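Local coordinates for histidine acid phosphatase (Hafnia alvei, PDB 4ARU), which belongs to the histidine acid phosphatases, branch 2 of the histidine phosphatase superfamily, which combine an alpha/beta domain with a largely helical one, at residues A[319-322]-A[328-331]; A[216-221]-A[254-259]. All coordinates share one frame; numbering follows the deposited sequence. Where two conformers were deposited one is given.

Interaction 1: A[319-322]-A[328-331]; sequences MTWT and DNTP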
ATOM      1  N   MET A 319      -2.305  -1.144 -13.111  1.00  9.05           N
ATOM      2  CA  MET A 319      -1.115  -1.979 -12.793  1.00  9.70           C
ATOM      3  C   MET A 319      -1.547  -3.117 -11.873  1.00 10.12           C
ATOM      4  O   MET A 319      -2.238  -2.881 -10.865  1.00 10.31           O
ATOM      5  CB  MET A 319      -0.018  -1.156 -12.136  1.00  9.34           C
ATOM      6  CG  MET A 319       0.481  -0.032 -13.023  1.00  9.42           C
ATOM      7  SD  MET A 319       1.869   0.888 -12.303  1.00  9.62           S
ATOM      8  CE  MET A 319       1.134   1.447 -10.779  1.00  9.26           C
ATOM      9  N   THR A 320      -1.136  -4.330 -12.194  1.00 10.24           N
ATOM     10  CA  THR A 320      -1.425  -5.455 -11.344  1.00 11.21           C
ATOM     11  C   THR A 320      -0.122  -6.196 -11.172  1.00 10.70           C
ATOM     12  O   THR A 320       0.784  -6.104 -12.029  1.00 12.61           O
ATOM     13  CB  THR A 320      -2.508  -6.376 -11.895  1.00 13.08           C
ATOM     14  OG1 THR A 320      -2.150  -6.792 -13.187  1.00 15.04           O
ATOM     15  CG2 THR A 320      -3.853  -5.657 -11.998  1.00 14.41           C
ATOM     16  N   TRP A 321      -0.020  -6.920 -10.079  1.00  9.32           N
ATOM     17  CA  TRP A 321       1.193  -7.639  -9.748  1.00  9.00           C
ATOM     18  C   TRP A 321       0.935  -8.744  -8.774  1.00  9.54           C
ATOM     19  O   TRP A 321      -0.107  -8.790  -8.077  1.00  9.49           O
ATOM     20  CB  TRP A 321       2.271  -6.708  -9.222  1.00  8.36           C
ATOM     21  CG  TRP A 321       1.906  -6.022  -7.955  1.00  7.46           C
ATOM     22  CD1 TRP A 321       1.984  -6.529  -6.686  1.00  7.41           C
ATOM     23  CD2 TRP A 321       1.446  -4.653  -7.809  1.00  6.91           C
ATOM     24  NE1 TRP A 321       1.585  -5.572  -5.768  1.00  7.05           N
ATOM     25  CE2 TRP A 321       1.253  -4.417  -6.418  1.00  6.81           C
ATOM     26  CE3 TRP A 321       1.133  -3.629  -8.717  1.00  7.17           C
ATOM     27  CZ2 TRP A 321       0.791  -3.193  -5.943  1.00  6.64           C
ATOM     28  CZ3 TRP A 321       0.712  -2.399  -8.220  1.00  7.16           C
ATOM     29  CH2 TRP A 321       0.529  -2.195  -6.849  1.00  6.83           C
ATOM     30  N   THR A 322       1.897  -9.674  -8.745  1.00  9.97           N
ATOM     31  CA  THR A 322       2.042 -10.622  -7.629  0.50 10.40           C
ATOM     32  C   THR A 322       3.492 -10.560  -7.201  1.00 10.22           C
ATOM     33  O   THR A 322       4.413 -10.416  -8.013  1.00 10.87           O
ATOM     34  CB  THR A 322       1.627 -12.084  -7.955  0.50 11.31           C
ATOM     35  OG1 THR A 322       1.543 -12.863  -6.750  0.50 11.54           O
ATOM     36  CG2 THR A 322       2.611 -12.782  -8.837  0.50 11.91           C
ATOM     37  N   ASP A 328       0.912 -10.856   0.536  1.00  7.63           N
ATOM     38  CA  ASP A 328       0.131  -9.608   0.524  1.00  7.53           C
ATOM     39  C   ASP A 328       0.600  -8.734  -0.662  1.00  7.00           C
ATOM     40  O   ASP A 328       1.791  -8.444  -0.772  1.00  7.04           O
ATOM     41  CB  ASP A 328       0.403  -8.893   1.850  1.00  7.27           C
ATOM     42  CG  ASP A 328      -0.441  -7.618   2.060  1.00  7.55           C
ATOM     43  OD1 ASP A 328      -1.190  -7.188   1.131  1.00  7.65           O
ATOM     44  OD2 ASP A 328      -0.332  -7.054   3.180  1.00  8.21           O
ATOM     45  N   ASN A 329      -0.285  -8.321  -1.557  1.00  6.75           N
ATOM     46  CA  ASN A 329       0.100  -7.447  -2.674  1.00  6.85           C
ATOM     47  C   ASN A 329       0.516  -6.067  -2.233  1.00  6.53           C
ATOM     48  O   ASN A 329       1.167  -5.384  -2.991  1.00  6.91           O
ATOM     49  CB  ASN A 329      -1.039  -7.263  -3.700  1.00  7.07           C
ATOM     50  CG  ASN A 329      -1.373  -8.533  -4.462  1.00  7.84           C
ATOM     51  OD1 ASN A 329      -0.591  -9.467  -4.490  1.00  8.77           O
ATOM     52  ND2 ASN A 329      -2.569  -8.592  -5.024  1.00  8.38           N
ATOM     53  N   THR A 330       0.118  -5.677  -1.026  1.00  6.63           N
ATOM     54  CA  THR A 330       0.415  -4.341  -0.471  1.00  6.63           C
ATOM     55  C   THR A 330       1.014  -4.528   0.917  1.00  6.40           C
ATOM     56  O   THR A 330       0.414  -4.136   1.924  1.00  5.66           O
ATOM     57  CB  THR A 330      -0.835  -3.429  -0.458  1.00  6.96           C
ATOM     58  OG1 THR A 330      -1.938  -4.117   0.131  1.00  7.26           O
ATOM     59  CG2 THR A 330      -1.224  -2.986  -1.898  1.00  7.52           C
ATOM     60  N   PRO A 331       2.213  -5.114   1.027  1.00  6.44           N
ATOM     61  CA  PRO A 331       2.750  -5.481   2.304  1.00  6.84           C
ATOM     62  C   PRO A 331       3.303  -4.307   3.123  1.00  6.84           C
ATOM     63  O   PRO A 331       3.533  -3.240   2.590  1.00  6.14           O
ATOM     64  CB  PRO A 331       3.873  -6.450   1.916  1.00  7.22           C
ATOM     65  CG  PRO A 331       4.392  -5.845   0.671  1.00  6.98           C
ATOM     66  CD  PRO A 331       3.141  -5.499  -0.069  1.00  6.62           C
TER
HETATM   67  O   HOH W   1      -1.187 -12.016  -5.427  1.00 12.68           O
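Trp321 and Asn329 carry this contact between an extended piece, 319-322, and a turn, 328-331, of the irregular connection that follows helix 307-317 and precedes strand 335-342. The indole NE1 of Trp321 donates to the backbone O of Asn329 at 2.8 Å, with an N-H...O angle of 160°. The acceptor lies almost in the ring plane, and the donor arrives in the carbonyl plane, so the N-H at the indole edge points at a lone pair of the carbonyl oxygen. Trp321 reaches this position with CG set between its own backbone N and carbonyl carbon (chi1 63°), which swings the pyrrole edge toward 328-331. Here the packing is close: CB of Asn329 lies 3.7 Å from NE1 of Trp321, and Ile310, Ser314, Leu379 and Met354 all touch the Trp321 side chain. The second segment is folded by an Asx turn, in which Thr330 N meets Asp328 OD1 at 2.9 Å from above the carboxylate plane. Two further bonds position it: Asn254 OD1 probably accepts from Asn329 N, and Arg18, part of the family's RHG signature, reaches Thr330 O.

The other side of the contact is looser. The carboxamide of Asn329 runs beside the chain at Trp321 without a direct bond, its OD1 3.7 Å from Trp321 O. A water donates to Asn329 OD1 at 2.8 Å and is hydrogen-bonded to Thr322 OG1 at 3.1 Å; as Thr322 has two conformers, this second bond is less certain. The firm link thus joins an indole N-H to a main-chain carbonyl, a directional bond that satisfies the one polar atom of the ring and limits its rotation, while the exposed side relies on solvent.

Interaction 2: A[216-221]-A[254-259]; sequences LASTLA and NAQFDL
With OG of Ser218 trans to the backbone N (chi1 167°) and CG of Gln256 likewise extended, both side chains leave their helices toward each other; a bend at chi2 of Gln256 (-105°) then turns the amide back so that OE1 meets the hydroxyl. Ser218 OG donates to Gln256 OE1 over a short 2.6 Å. The hydroxyl approaches in the carbonyl plane on a lone pair, with a C=O...O angle of 133°. Next to this bond the aliphatic parts are packed closely, CB of Ser218 standing 3.6 Å from CB of Gln256, and the helix backbones come to within 6.4 Å between the CA atoms of these same two residues, an approach consistent with the small size of serine. The contact joins helices 213-229 and 243-262 in the helical domain of the histidine acid phosphatase fold, where Ala217, Leu220 and Ala221 pack on Met168 of helix 162-172. Ser218 OG has a second hydrogen-bond partner in His253 ND1, one helical turn from Phe257, so the buried hydroxyl is gripped by two residues of the same neighbouring helix. The ring of Phe257 meets that of His253, and also touches Asp307, Thr308 and Ala311 of helix 307-317.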
ATOM      1  N   LEU A 216     -14.314  -9.806   6.381  1.00  7.90           N
ATOM      2  CA  LEU A 216     -13.775 -10.123   7.699  1.00  7.67           C
ATOM      3  C   LEU A 216     -12.505 -10.951   7.590  1.00  7.39           C
ATOM      4  O   LEU A 216     -11.483 -10.639   8.206  1.00  7.61           O
ATOM      5  CB  LEU A 216     -14.831 -10.835   8.517  1.00  8.15           C
ATOM      6  CG  LEU A 216     -14.372 -11.318   9.912  1.00  8.29           C
ATOM      7  CD1 LEU A 216     -13.921 -10.189  10.795  1.00  8.31           C
ATOM      8  CD2 LEU A 216     -15.484 -12.110  10.553  1.00  9.04           C
ATOM      9  N   ALA A 217     -12.527 -11.974   6.758  1.00  7.42           N
ATOM     10  CA  ALA A 217     -11.343 -12.794   6.550  1.00  7.55           C
ATOM     11  C   ALA A 217     -10.181 -11.997   6.016  1.00  7.20           C
ATOM     12  O   ALA A 217      -9.023 -12.252   6.386  1.00  7.37           O
ATOM     13  CB  ALA A 217     -11.629 -13.966   5.643  1.00  7.90           C
ATOM     14  N   SER A 218     -10.430 -10.999   5.172  1.00  7.45           N
ATOM     15  CA  SER A 218      -9.372 -10.120   4.633  1.00  7.28           C
ATOM     16  C   SER A 218      -8.635  -9.456   5.805  1.00  7.24           C
ATOM     17  O   SER A 218      -7.400  -9.409   5.865  1.00  7.46           O
ATOM     18  CB  SER A 218      -9.923  -9.010   3.728  1.00  7.73           C
ATOM     19  OG  SER A 218      -8.946  -8.029   3.472  1.00  8.68           O
ATOM     20  N   THR A 219      -9.393  -8.923   6.743  1.00  7.13           N
ATOM     21  CA  THR A 219      -8.819  -8.237   7.881  1.00  7.46           C
ATOM     22  C   THR A 219      -8.022  -9.222   8.747  1.00  7.00           C
ATOM     23  O   THR A 219      -6.891  -8.925   9.131  1.00  6.66           O
ATOM     24  CB  THR A 219      -9.933  -7.651   8.733  1.00  8.62           C
ATOM     25  OG1 THR A 219     -10.630  -6.671   7.956  1.00  9.92           O
ATOM     26  CG2 THR A 219      -9.403  -7.009   9.964  1.00  9.57           C
ATOM     27  N   LEU A 220      -8.581 -10.395   9.017  1.00  6.98           N
ATOM     28  CA  LEU A 220      -7.937 -11.382   9.875  1.00  7.13           C
ATOM     29  C   LEU A 220      -6.677 -11.855   9.206  1.00  6.61           C
ATOM     30  O   LEU A 220      -5.638 -12.052   9.900  1.00  6.59           O
ATOM     31  CB  LEU A 220      -8.870 -12.507  10.212  1.00  7.63           C
ATOM     32  CG  LEU A 220     -10.187 -12.058  10.889  1.00  8.37           C
ATOM     33  CD1 LEU A 220     -11.043 -13.274  11.187  1.00  9.52           C
ATOM     34  CD2 LEU A 220      -9.913 -11.185  12.109  1.00  9.02           C
ATOM     35  N   ALA A 221      -6.736 -12.132   7.902  1.00  6.26           N
ATOM     36  CA  ALA A 221      -5.560 -12.632   7.215  1.00  6.27           C
ATOM     37  C   ALA A 221      -4.399 -11.652   7.272  1.00  6.13           C
ATOM     38  O   ALA A 221      -3.256 -12.061   7.483  1.00  6.62           O
ATOM     39  CB  ALA A 221      -5.874 -12.949   5.749  1.00  6.19           C
ATOM     40  N   ASN A 254      -6.308  -9.819  -0.768  1.00  6.71           N
ATOM     41  CA  ASN A 254      -6.036  -9.164  -2.039  1.00  6.84           C
ATOM     42  C   ASN A 254      -7.310  -8.964  -2.845  1.00  6.98           C
ATOM     43  O   ASN A 254      -7.460  -7.964  -3.547  1.00  7.29           O
ATOM     44  CB  ASN A 254      -5.005  -9.933  -2.820  1.00  6.81           C
ATOM     45  CG  ASN A 254      -3.650  -9.921  -2.142  1.00  6.90           C
ATOM     46  OD1 ASN A 254      -3.249  -8.913  -1.520  1.00  6.48           O
ATOM     47  ND2 ASN A 254      -2.922 -11.016  -2.265  1.00  7.11           N
ATOM     48  N   ALA A 255      -8.279  -9.852  -2.672  1.00  7.39           N
ATOM     49  CA  ALA A 255      -9.551  -9.710  -3.370  1.00  7.74           C
ATOM     50  C   ALA A 255     -10.339  -8.534  -2.809  1.00  7.78           C
ATOM     51  O   ALA A 255     -10.921  -7.746  -3.549  1.00  8.18           O
ATOM     52  CB  ALA A 255     -10.336 -10.991  -3.288  1.00  7.98           C
ATOM     53  N   GLN A 256     -10.384  -8.409  -1.492  1.00  7.77           N
ATOM     54  CA  GLN A 256     -11.051  -7.278  -0.863  1.00  8.71           C
ATOM     55  C   GLN A 256     -10.458  -5.972  -1.357  1.00  8.36           C
ATOM     56  O   GLN A 256     -11.164  -5.033  -1.680  1.00  8.38           O
ATOM     57  CB  GLN A 256     -10.993  -7.424   0.643  1.00 10.39           C
ATOM     58  CG  GLN A 256     -11.774  -6.379   1.389  1.00 12.30           C
ATOM     59  CD  GLN A 256     -10.896  -5.391   1.986  1.00 15.80           C
ATOM     60  OE1 GLN A 256      -9.832  -5.725   2.551  1.00 19.36           O
ATOM     61  NE2 GLN A 256     -11.288  -4.137   1.881  1.00 18.07           N
ATOM     62  N   PHE A 257      -9.133  -5.920  -1.471  1.00  7.91           N
ATOM     63  CA  PHE A 257      -8.461  -4.726  -1.959  1.00  8.04           C
ATOM     64  C   PHE A 257      -8.733  -4.459  -3.409  1.00  7.89           C
ATOM     65  O   PHE A 257      -8.898  -3.296  -3.784  1.00  8.04           O
ATOM     66  CB  PHE A 257      -6.946  -4.782  -1.623  1.00  8.33           C
ATOM     67  CG  PHE A 257      -6.645  -4.165  -0.293  1.00  8.47           C
ATOM     68  CD1 PHE A 257      -7.065  -4.801   0.903  1.00  9.22           C
ATOM     69  CD2 PHE A 257      -6.031  -2.952  -0.209  1.00  9.40           C
ATOM     70  CE1 PHE A 257      -6.874  -4.213   2.109  1.00  9.75           C
ATOM     71  CE2 PHE A 257      -5.845  -2.361   1.010  1.00  9.72           C
ATOM     72  CZ  PHE A 257      -6.265  -2.991   2.169  1.00  9.76           C
ATOM     73  N   ASP A 258      -8.811  -5.482  -4.233  1.00  7.66           N
ATOM     74  CA  ASP A 258      -9.151  -5.287  -5.637  1.00  8.29           C
ATOM     75  C   ASP A 258     -10.518  -4.618  -5.747  1.00  8.48           C
ATOM     76  O   ASP A 258     -10.718  -3.655  -6.505  1.00  9.14           O
ATOM     77  CB  ASP A 258      -9.177  -6.628  -6.360  1.00  9.19           C
ATOM     78  CG  ASP A 258      -9.409  -6.468  -7.849  1.00 10.73           C
ATOM     79  OD1 ASP A 258      -8.659  -5.709  -8.524  1.00 12.52           O
ATOM     80  OD2 ASP A 258     -10.376  -7.032  -8.377  1.00 13.18           O
ATOM     81  N   LEU A 259     -11.470  -5.085  -4.947  1.00  7.97           N
ATOM     82  CA  LEU A 259     -12.811  -4.601  -5.030  1.00  8.45           C
ATOM     83  C   LEU A 259     -13.026  -3.227  -4.410  1.00  8.17           C
ATOM     84  O   LEU A 259     -13.736  -2.372  -4.963  1.00  8.52           O
ATOM     85  CB  LEU A 259     -13.777  -5.614  -4.365  1.00  8.59           C
ATOM     86  CG  LEU A 259     -13.841  -6.977  -5.048  1.00  9.29           C
ATOM     87  CD1 LEU A 259     -14.853  -7.864  -4.302  1.00 10.13           C
ATOM     88  CD2 LEU A 259     -14.111  -6.942  -6.543  1.00  9.85           C
TER

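In the fold
Interaction 2 is partly buried and ties two regular helices together, whereas interaction 1 is a surface contact within one irregular connection. Each has one direct hydrogen bond between its segments, neutral and to an amide oxygen, but the acceptor is a main-chain carbonyl in 319-322/328-331 and a side-chain one in 216-221/254-259. Water takes part in the first, while a histidine supplies the extra partner in the second. The two touch directly, their centres about 13 Å apart: they meet through Asn254 and Asn329, and Phe257 packs near Thr330. Helix 243-262 therefore contributes to interaction 2 and also borders the turn used in interaction 1.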